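Local coordinates for oxidoreductase, short chain dehydrogenase/reductase family protein (Bifidobacterium adolescentis L2-32, PDB 6OW4) that acts as an NADH-dependent 20beta-hydroxysteroid dehydrogenase, interconverting 20-keto and 20beta-hydroxy steroids, at residues Ala129-Pro134 with Asn150-Gly155; Arg40-Phe45 with Ala273-Ser278. All blocks are in the same frame, centred on the assembly; numbering follows the deposited sequence. Where two conformers were deposited one is given.

Interaction 1 (Ala129-Pro134 with Asn150-Gly155). With NAD (nicotinamide-adenine-dinucleotide), chain N.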
ATOM      1  N   ALA F 129      22.229  -2.646 -10.326  1.00 29.02           N
ATOM      2  CA  ALA F 129      23.272  -1.698  -9.863  1.00 29.55           C
ATOM      3  C   ALA F 129      22.671  -0.730  -8.838  1.00 29.24           C
ATOM      4  O   ALA F 129      21.639  -0.100  -9.144  1.00 28.37           O
ATOM      5  CB  ALA F 129      23.865  -0.953 -11.034  1.00 29.89           C
ATOM      6  N   GLY F 130      23.289  -0.643  -7.658  1.00 30.36           N
ATOM      7  CA  GLY F 130      22.907   0.279  -6.571  1.00 30.25           C
ATOM      8  C   GLY F 130      23.989   0.342  -5.509  1.00 31.25           C
ATOM      9  O   GLY F 130      24.945  -0.454  -5.599  1.00 31.68           O
ATOM     10  N   VAL F 131      23.852   1.251  -4.542  1.00 30.95           N
ATOM     11  CA  VAL F 131      24.883   1.512  -3.494  1.00 31.45           C
ATOM     12  C   VAL F 131      24.204   2.125  -2.264  1.00 31.59           C
ATOM     13  O   VAL F 131      23.227   2.877  -2.439  1.00 32.44           O
ATOM     14  CB  VAL F 131      26.001   2.424  -4.039  1.00 31.76           C
ATOM     15  CG1 VAL F 131      25.538   3.863  -4.206  1.00 31.28           C
ATOM     16  CG2 VAL F 131      27.253   2.365  -3.182  1.00 32.46           C
ATOM     17  N   ASN F 132      24.710   1.801  -1.071  1.00 32.25           N
ATOM     18  CA  ASN F 132      24.362   2.477   0.208  1.00 33.29           C
ATOM     19  C   ASN F 132      25.598   3.258   0.669  1.00 32.91           C
ATOM     20  O   ASN F 132      26.648   2.625   0.893  1.00 33.60           O
ATOM     21  CB  ASN F 132      23.869   1.482   1.264  1.00 36.13           C
ATOM     22  CG  ASN F 132      23.036   2.124   2.357  1.00 38.03           C
ATOM     23  OD1 ASN F 132      22.887   3.346   2.410  1.00 40.57           O
ATOM     24  ND2 ASN F 132      22.481   1.305   3.235  1.00 40.21           N
ATOM     25  N   VAL F 133      25.474   4.583   0.777  1.00 30.61           N
ATOM     26  CA  VAL F 133      26.590   5.521   1.101  1.00 29.69           C
ATOM     27  C   VAL F 133      26.627   5.718   2.615  1.00 28.05           C
ATOM     28  O   VAL F 133      25.584   5.914   3.234  1.00 27.03           O
ATOM     29  CB  VAL F 133      26.419   6.859   0.356  1.00 29.41           C
ATOM     30  CG1 VAL F 133      27.617   7.777   0.555  1.00 29.73           C
ATOM     31  CG2 VAL F 133      26.149   6.643  -1.127  1.00 29.49           C
ATOM     32  N   PRO F 134      27.814   5.644   3.264  1.00 27.34           N
ATOM     33  CA  PRO F 134      27.931   5.930   4.697  1.00 27.10           C
ATOM     34  C   PRO F 134      27.468   7.344   5.090  1.00 26.27           C
ATOM     35  O   PRO F 134      27.642   8.256   4.305  1.00 25.05           O
ATOM     36  CB  PRO F 134      29.435   5.776   4.971  1.00 27.69           C
ATOM     37  CG  PRO F 134      29.917   4.846   3.882  1.00 27.59           C
ATOM     38  CD  PRO F 134      29.094   5.224   2.670  1.00 27.31           C
ATOM     39  N   ASN F 150      22.176  10.108  -7.726  1.00 25.56           N
ATOM     40  CA  ASN F 150      22.861  10.049  -9.044  1.00 26.67           C
ATOM     41  C   ASN F 150      23.081   8.587  -9.448  1.00 26.77           C
ATOM     42  O   ASN F 150      22.896   8.272 -10.640  1.00 27.17           O
ATOM     43  CB  ASN F 150      24.175  10.835  -9.033  1.00 27.25           C
ATOM     44  CG  ASN F 150      23.962  12.333  -9.011  1.00 27.87           C
ATOM     45  OD1 ASN F 150      22.867  12.818  -9.292  1.00 27.40           O
ATOM     46  ND2 ASN F 150      25.005  13.075  -8.678  1.00 28.79           N
ATOM     47  N   ILE F 151      23.456   7.728  -8.498  1.00 27.08           N
ATOM     48  CA  ILE F 151      23.748   6.289  -8.764  1.00 27.78           C
ATOM     49  C   ILE F 151      22.423   5.519  -8.834  1.00 27.06           C
ATOM     50  O   ILE F 151      22.086   5.036  -9.931  1.00 27.23           O
ATOM     51  CB  ILE F 151      24.725   5.718  -7.716  1.00 28.61           C
ATOM     52  CG1 ILE F 151      26.087   6.413  -7.800  1.00 28.81           C
ATOM     53  CG2 ILE F 151      24.857   4.206  -7.860  1.00 28.93           C
ATOM     54  CD1 ILE F 151      26.981   6.186  -6.605  1.00 29.09           C
ATOM     55  N   ASN F 152      21.695   5.436  -7.716  1.00 25.98           N
ATOM     56  CA  ASN F 152      20.506   4.554  -7.551  1.00 25.17           C
ATOM     57  C   ASN F 152      19.394   4.972  -8.522  1.00 25.39           C
ATOM     58  O   ASN F 152      18.940   4.105  -9.287  1.00 25.89           O
ATOM     59  CB  ASN F 152      19.996   4.540  -6.107  1.00 24.50           C
ATOM     60  CG  ASN F 152      20.943   3.853  -5.146  1.00 24.43           C
ATOM     61  OD1 ASN F 152      21.914   3.222  -5.558  1.00 24.65           O
ATOM     62  ND2 ASN F 152      20.666   3.963  -3.856  1.00 24.72           N
ATOM     63  N   LEU F 153      18.970   6.239  -8.494  1.00 24.76           N
ATOM     64  CA  LEU F 153      17.769   6.719  -9.233  1.00 23.99           C
ATOM     65  C   LEU F 153      18.131   7.048 -10.687  1.00 23.93           C
ATOM     66  O   LEU F 153      17.517   6.455 -11.593  1.00 24.63           O
ATOM     67  CB  LEU F 153      17.183   7.941  -8.519  1.00 23.23           C
ATOM     68  CG  LEU F 153      15.885   8.488  -9.112  1.00 23.35           C
ATOM     69  CD1 LEU F 153      14.844   7.387  -9.272  1.00 23.22           C
ATOM     70  CD2 LEU F 153      15.339   9.615  -8.252  1.00 23.51           C
ATOM     71  N   ASN F 154      19.071   7.971 -10.901  1.00 24.19           N
ATOM     72  CA  ASN F 154      19.442   8.479 -12.250  1.00 24.60           C
ATOM     73  C   ASN F 154      20.127   7.354 -13.033  1.00 24.44           C
ATOM     74  O   ASN F 154      19.742   7.133 -14.198  1.00 24.37           O
ATOM     75  CB  ASN F 154      20.305   9.743 -12.175  1.00 24.82           C
ATOM     76  CG  ASN F 154      19.573  10.932 -11.584  1.00 24.46           C
ATOM     77  OD1 ASN F 154      18.424  10.818 -11.162  1.00 23.74           O
ATOM     78  ND2 ASN F 154      20.233  12.078 -11.542  1.00 24.85           N
ATOM     79  N   GLY F 155      21.088   6.664 -12.410  1.00 24.50           N
ATOM     80  CA  GLY F 155      21.808   5.525 -13.009  1.00 25.68           C
ATOM     81  C   GLY F 155      20.842   4.471 -13.524  1.00 26.24           C
ATOM     82  O   GLY F 155      20.924   4.128 -14.719  1.00 27.66           O
TER
HETATM   83  PA  NAD N 301      26.789  -5.203  -4.117  1.00 44.29           P
HETATM   84  O1A NAD N 301      27.313  -3.926  -3.547  1.00 43.93           O
HETATM   85  O2A NAD N 301      27.950  -6.174  -4.373  1.00 46.65           O
HETATM   86  O5B NAD N 301      26.022  -4.957  -5.488  1.00 42.99           O
HETATM   87  C5B NAD N 301      25.938  -3.649  -6.054  1.00 42.41           C
HETATM   88  C4B NAD N 301      26.674  -3.676  -7.424  1.00 42.48           C
HETATM   89  O4B NAD N 301      26.262  -2.378  -8.195  1.00 42.66           O
HETATM   90  C3B NAD N 301      27.935  -3.666  -7.300  1.00 42.54           C
HETATM   91  O3B NAD N 301      28.573  -4.743  -8.076  1.00 40.82           O
HETATM   92  C2B NAD N 301      28.461  -2.199  -7.878  1.00 42.83           C
HETATM   93  O2B NAD N 301      29.770  -2.345  -8.502  1.00 43.49           O
HETATM   94  C1B NAD N 301      27.589  -1.822  -8.725  1.00 42.85           C
HETATM   95  N9A NAD N 301      27.542  -0.324  -8.760  1.00 43.65           N
HETATM   96  C8A NAD N 301      27.382   0.691  -7.880  1.00 44.27           C
HETATM   97  N7A NAD N 301      27.456   1.860  -8.566  1.00 43.01           N
HETATM   98  C5A NAD N 301      27.663   1.565  -9.866  1.00 43.20           C
HETATM   99  C6A NAD N 301      27.813   2.391 -10.988  1.00 42.61           C
HETATM  100  N6A NAD N 301      27.814   3.797 -11.230  1.00 41.85           N
HETATM  101  N1A NAD N 301      28.013   1.840 -12.209  1.00 42.82           N
HETATM  102  C2A NAD N 301      28.071   0.475 -12.353  1.00 43.62           C
HETATM  103  N3A NAD N 301      27.922  -0.346 -11.241  1.00 44.28           N
HETATM  104  C4A NAD N 301      27.718   0.210 -10.001  1.00 43.86           C
HETATM  105  O3  NAD N 301      25.740  -5.871  -3.037  1.00 45.29           O
HETATM  106  PN  NAD N 301      24.321  -6.515  -3.448  1.00 44.20           P
HETATM  107  O1N NAD N 301      23.696  -7.107  -2.216  1.00 45.34           O
HETATM  108  O2N NAD N 301      24.547  -7.608  -4.495  1.00 42.06           O
HETATM  109  O5D NAD N 301      23.366  -5.364  -4.003  1.00 41.23           O
HETATM  110  C5D NAD N 301      22.797  -5.444  -5.301  1.00 39.18           C
HETATM  111  C4D NAD N 301      21.510  -4.579  -5.352  1.00 37.08           C
HETATM  112  O4D NAD N 301      20.626  -5.057  -4.521  1.00 36.84           O
HETATM  113  C3D NAD N 301      21.794  -3.156  -4.909  1.00 36.44           C
HETATM  114  O3D NAD N 301      21.166  -2.274  -5.747  1.00 35.67           O
HETATM  115  C2D NAD N 301      21.197  -3.073  -3.472  1.00 37.18           C
HETATM  116  O2D NAD N 301      20.831  -1.655  -3.204  1.00 34.73           O
HETATM  117  C1D NAD N 301      20.180  -3.864  -3.520  1.00 37.35           C
HETATM  118  N1N NAD N 301      19.794  -4.452  -2.233  1.00 39.10           N
HETATM  119  C2N NAD N 301      20.608  -5.385  -1.605  1.00 39.99           C
HETATM  120  C3N NAD N 301      20.228  -5.944  -0.375  1.00 40.79           C
HETATM  121  C7N NAD N 301      21.128  -6.978   0.343  1.00 41.22           C
HETATM  122  O7N NAD N 301      21.106  -7.057   1.558  1.00 43.05           O
HETATM  123  N7N NAD N 301      21.983  -7.845  -0.392  1.00 42.31           N
HETATM  124  C4N NAD N 301      19.034  -5.568   0.211  1.00 39.95           C
HETATM  125  C5N NAD N 301      18.215  -4.641  -0.414  1.00 38.39           C
HETATM  126  C6N NAD N 301      18.600  -4.092  -1.645  1.00 37.91           C
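Asn152 reads the backbone of Val131 with both ends of its amide: OD1 accepts Val131 N at 2.9 Å, in the carbonyl plane and on a lone pair, while ND2 donates to Val131 O at 3.1 Å. With CG beside its own backbone N (chi1 -69°), the group reaches out from helix 142-170 to the loop after strand 124-127. Because Val131 N can only donate and its O only accept, the two bonds decide which way round the amide sits; Thr203 OG1 is a further partner of ND2. Replacement by alanine would probably leave Val131 N and O without these mates and the loop free to shift beside the cofactor.

Beside the polar pair, Val131 CG1 meets the tip of Ile151 at CD1 (3.6 Å), the two side chains crossing at about a right angle. Ile151 CG2 also touches Val131 CG1, and Ile151 CG2 lies 3.6 Å from NAD N7A. Gly130 CA approaches NAD O3D to 3.2 Å, where a CB would collide.

The arrangement is typical of the SDR cofactor site, in which the Asn-Ala-Gly loop meets a helix asparagine; Asn152, near Tyr200 and Lys204, is consistent with the asparagine of the classical Asn-Ser-Tyr-Lys tetrad.

Interaction 2 (Arg40-Phe45 with Ala273-Ser278)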
ATOM      1  N   ARG F  40      15.288 -19.798 -23.252  1.00 43.10           N
ATOM      2  CA  ARG F  40      15.986 -20.238 -24.489  1.00 44.82           C
ATOM      3  C   ARG F  40      15.609 -19.296 -25.635  1.00 45.38           C
ATOM      4  O   ARG F  40      14.424 -18.918 -25.728  1.00 45.96           O
ATOM      5  CB  ARG F  40      15.647 -21.694 -24.819  1.00 46.60           C
ATOM      6  CG  ARG F  40      16.178 -22.692 -23.801  1.00 49.13           C
ATOM      7  CD  ARG F  40      16.553 -24.027 -24.417  1.00 50.86           C
ATOM      8  NE  ARG F  40      17.121 -24.935 -23.429  1.00 53.56           N
ATOM      9  CZ  ARG F  40      18.348 -24.846 -22.916  1.00 55.34           C
ATOM     10  NH1 ARG F  40      19.170 -23.878 -23.289  1.00 54.10           N
ATOM     11  NH2 ARG F  40      18.749 -25.733 -22.021  1.00 56.66           N
ATOM     12  N   GLY F  41      16.595 -18.926 -26.459  1.00 46.01           N
ATOM     13  CA  GLY F  41      16.439 -18.004 -27.599  1.00 46.23           C
ATOM     14  C   GLY F  41      16.177 -16.575 -27.150  1.00 45.49           C
ATOM     15  O   GLY F  41      15.628 -15.804 -27.965  1.00 49.92           O
ATOM     16  N   ARG F  42      16.562 -16.226 -25.915  1.00 43.39           N
ATOM     17  CA  ARG F  42      16.361 -14.872 -25.331  0.59 42.25           C
ATOM     18  C   ARG F  42      17.720 -14.274 -24.953  1.00 42.25           C
ATOM     19  O   ARG F  42      18.643 -15.054 -24.643  1.00 42.73           O
ATOM     20  CB  ARG F  42      15.430 -14.934 -24.116  0.59 40.48           C
ATOM     21  CG  ARG F  42      13.959 -15.080 -24.477  0.59 39.52           C
ATOM     22  CD  ARG F  42      13.029 -14.889 -23.292  0.59 38.56           C
ATOM     23  NE  ARG F  42      13.034 -13.523 -22.780  0.59 37.70           N
ATOM     24  CZ  ARG F  42      12.181 -13.041 -21.877  0.59 36.75           C
ATOM     25  NH1 ARG F  42      11.231 -13.810 -21.371  0.59 36.54           N
ATOM     26  NH2 ARG F  42      12.284 -11.784 -21.480  0.59 35.84           N
ATOM     27  N   LYS F  43      17.812 -12.944 -24.990  1.00 41.61           N
ATOM     28  CA  LYS F  43      19.057 -12.171 -24.745  1.00 41.88           C
ATOM     29  C   LYS F  43      18.721 -10.963 -23.866  1.00 40.11           C
ATOM     30  O   LYS F  43      17.616 -10.410 -24.020  1.00 40.61           O
ATOM     31  CB  LYS F  43      19.670 -11.737 -26.079  1.00 43.43           C
ATOM     32  CG  LYS F  43      19.735 -12.828 -27.140  1.00 45.27           C
ATOM     33  CD  LYS F  43      20.378 -12.378 -28.425  1.00 47.14           C
ATOM     34  CE  LYS F  43      20.407 -13.467 -29.475  1.00 49.21           C
ATOM     35  NZ  LYS F  43      20.648 -12.908 -30.826  1.00 51.65           N
ATOM     36  N   GLY F  44      19.643 -10.580 -22.981  1.00 37.59           N
ATOM     37  CA  GLY F  44      19.461  -9.461 -22.041  1.00 35.98           C
ATOM     38  C   GLY F  44      20.734  -9.173 -21.273  1.00 35.25           C
ATOM     39  O   GLY F  44      21.743  -9.846 -21.542  1.00 36.70           O
ATOM     40  N   PHE F  45      20.689  -8.214 -20.347  1.00 34.14           N
ATOM     41  CA  PHE F  45      21.858  -7.795 -19.533  1.00 34.40           C
ATOM     42  C   PHE F  45      21.455  -7.653 -18.062  1.00 32.68           C
ATOM     43  O   PHE F  45      20.257  -7.496 -17.755  1.00 31.03           O
ATOM     44  CB  PHE F  45      22.470  -6.510 -20.098  1.00 34.32           C
ATOM     45  CG  PHE F  45      21.624  -5.269 -19.962  1.00 33.89           C
ATOM     46  CD1 PHE F  45      20.734  -4.900 -20.960  1.00 33.55           C
ATOM     47  CD2 PHE F  45      21.742  -4.454 -18.848  1.00 33.75           C
ATOM     48  CE1 PHE F  45      19.969  -3.751 -20.837  1.00 33.70           C
ATOM     49  CE2 PHE F  45      20.976  -3.304 -18.727  1.00 33.82           C
ATOM     50  CZ  PHE F  45      20.091  -2.954 -19.721  1.00 33.83           C
ATOM     51  N   ALA F 273      11.512 -12.483 -15.384  1.00 23.46           N
ATOM     52  CA  ALA F 273      12.150 -12.432 -16.722  1.00 24.04           C
ATOM     53  C   ALA F 273      11.416 -13.367 -17.695  1.00 25.29           C
ATOM     54  O   ALA F 273      11.264 -12.984 -18.874  1.00 25.95           O
ATOM     55  CB  ALA F 273      13.614 -12.786 -16.612  1.00 23.88           C
ATOM     56  N   SER F 274      10.971 -14.535 -17.216  1.00 25.47           N
ATOM     57  CA  SER F 274      10.372 -15.627 -18.030  1.00 25.73           C
ATOM     58  C   SER F 274       8.866 -15.399 -18.227  1.00 25.18           C
ATOM     59  O   SER F 274       8.323 -14.448 -17.637  1.00 25.68           O
ATOM     60  CB  SER F 274      10.658 -16.974 -17.405  1.00 26.01           C
ATOM     61  OG  SER F 274       9.920 -17.158 -16.205  1.00 26.00           O
ATOM     62  N   ASP F 275       8.224 -16.256 -19.028  1.00 25.44           N
ATOM     63  CA  ASP F 275       6.779 -16.182 -19.384  1.00 25.37           C
ATOM     64  C   ASP F 275       5.909 -16.655 -18.216  1.00 23.60           C
ATOM     65  O   ASP F 275       4.680 -16.470 -18.298  1.00 22.50           O
ATOM     66  CB  ASP F 275       6.460 -17.025 -20.619  1.00 26.83           C
ATOM     67  CG  ASP F 275       7.235 -16.600 -21.849  1.00 28.76           C
ATOM     68  OD1 ASP F 275       8.439 -16.321 -21.706  1.00 31.06           O
ATOM     69  OD2 ASP F 275       6.629 -16.542 -22.935  1.00 30.81           O
ATOM     70  N   ALA F 276       6.509 -17.252 -17.182  1.00 22.80           N
ATOM     71  CA  ALA F 276       5.817 -17.691 -15.947  1.00 22.87           C
ATOM     72  C   ALA F 276       5.050 -16.513 -15.328  1.00 22.64           C
ATOM     73  O   ALA F 276       4.040 -16.766 -14.644  1.00 22.01           O
ATOM     74  CB  ALA F 276       6.814 -18.274 -14.976  1.00 23.21           C
ATOM     75  N   SER F 277       5.510 -15.278 -15.563  1.00 22.88           N
ATOM     76  CA  SER F 277       4.921 -14.022 -15.025  1.00 22.15           C
ATOM     77  C   SER F 277       4.369 -13.152 -16.163  1.00 21.87           C
ATOM     78  O   SER F 277       4.360 -11.915 -16.003  1.00 22.23           O
ATOM     79  CB  SER F 277       5.952 -13.280 -14.219  1.00 22.32           C
ATOM     80  OG  SER F 277       7.036 -12.880 -15.045  1.00 22.64           O
ATOM     81  N   SER F 278       3.883 -13.773 -17.243  1.00 21.51           N
ATOM     82  CA  SER F 278       3.476 -13.110 -18.512  1.00 21.28           C
ATOM     83  C   SER F 278       2.309 -12.132 -18.299  1.00 21.04           C
ATOM     84  O   SER F 278       2.133 -11.255 -19.165  1.00 21.95           O
ATOM     85  CB  SER F 278       3.143 -14.125 -19.579  1.00 21.52           C
ATOM     86  OG  SER F 278       2.208 -15.078 -19.099  1.00 21.65           O
TER
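Arg42 reaches from the N-terminal side of strand 42-47 to the carbonyl of Ala273, where helix 262-273 ends. The backbones stay well apart, the nearest CA atoms, those of Arg42 and Ser274, being 9.5 Å from each other, so one long side chain spans the gap and only 107 Å² is buried. Arg42 was modelled in two conformers, so the polar contacts of the conformer described are doubtful as a permanent feature.

The hydrogen bonding is short but poorly directed. Arg42 NH1 comes to 2.6 Å from Ala273 O, yet the angle at the hydrogen is only 119°, and the bond is weak; the oxygen lies obliquely to the guanidinium group. Arg42 NH2 is 3.0 Å from Ala273 O. The bend at chi3 (67°) turns the guanidinium across toward this helix end. A carbonyl at the C-terminal end of a helix tends to carry partial negative charge, which would be expected to favour a cation there.

The ionic term is looser. Asp275 OD1 lies near the guanidinium plane at its edge, 3.8 Å from Arg42 NH1, which makes a long salt bridge.

Neighbouring parts of the fold complete the setting. Arg42 NH2 also makes a weak hydrogen bond to Asp123 O, and the arginine side chain touches Phe124 of the adjoining strand. Ser274, the first residue to leave helical geometry, turns OG back to Leu270 O and Phe271 O. Beyond it, Ala276 O and Ser278 OG hydrogen-bond to Ser267 and Glu264 of a neighbouring subunit.

Far from the cofactor, the contact joins the N-terminal side of a central strand to the loop between the last helix and last strand of a Rossmann-type SDR fold, whose parallel sheet has strand order 3-2-1-4-5-6-7.

How the interactions relate
From the N terminus, the chain first enters interaction 2 at 40-45, on the central strand 42-47. It then builds the nucleotide-binding half, and after strand 124-127 passes through 129-134; the return at 150-155 on helix 142-170 closes the small loop of interaction 1, just 15 residues between its segments. Only after the remaining strands and helix 262-273 does 273-278 close interaction 2, a loop of 227 residues. Interaction 1 is thus nested inside interaction 2 without crossing it. Their centres, 26 Å apart, lie on opposite sides of the chain's centre: one shapes the cofactor site, the other ties the central strand to the loop leading to the outermost strand 284-287.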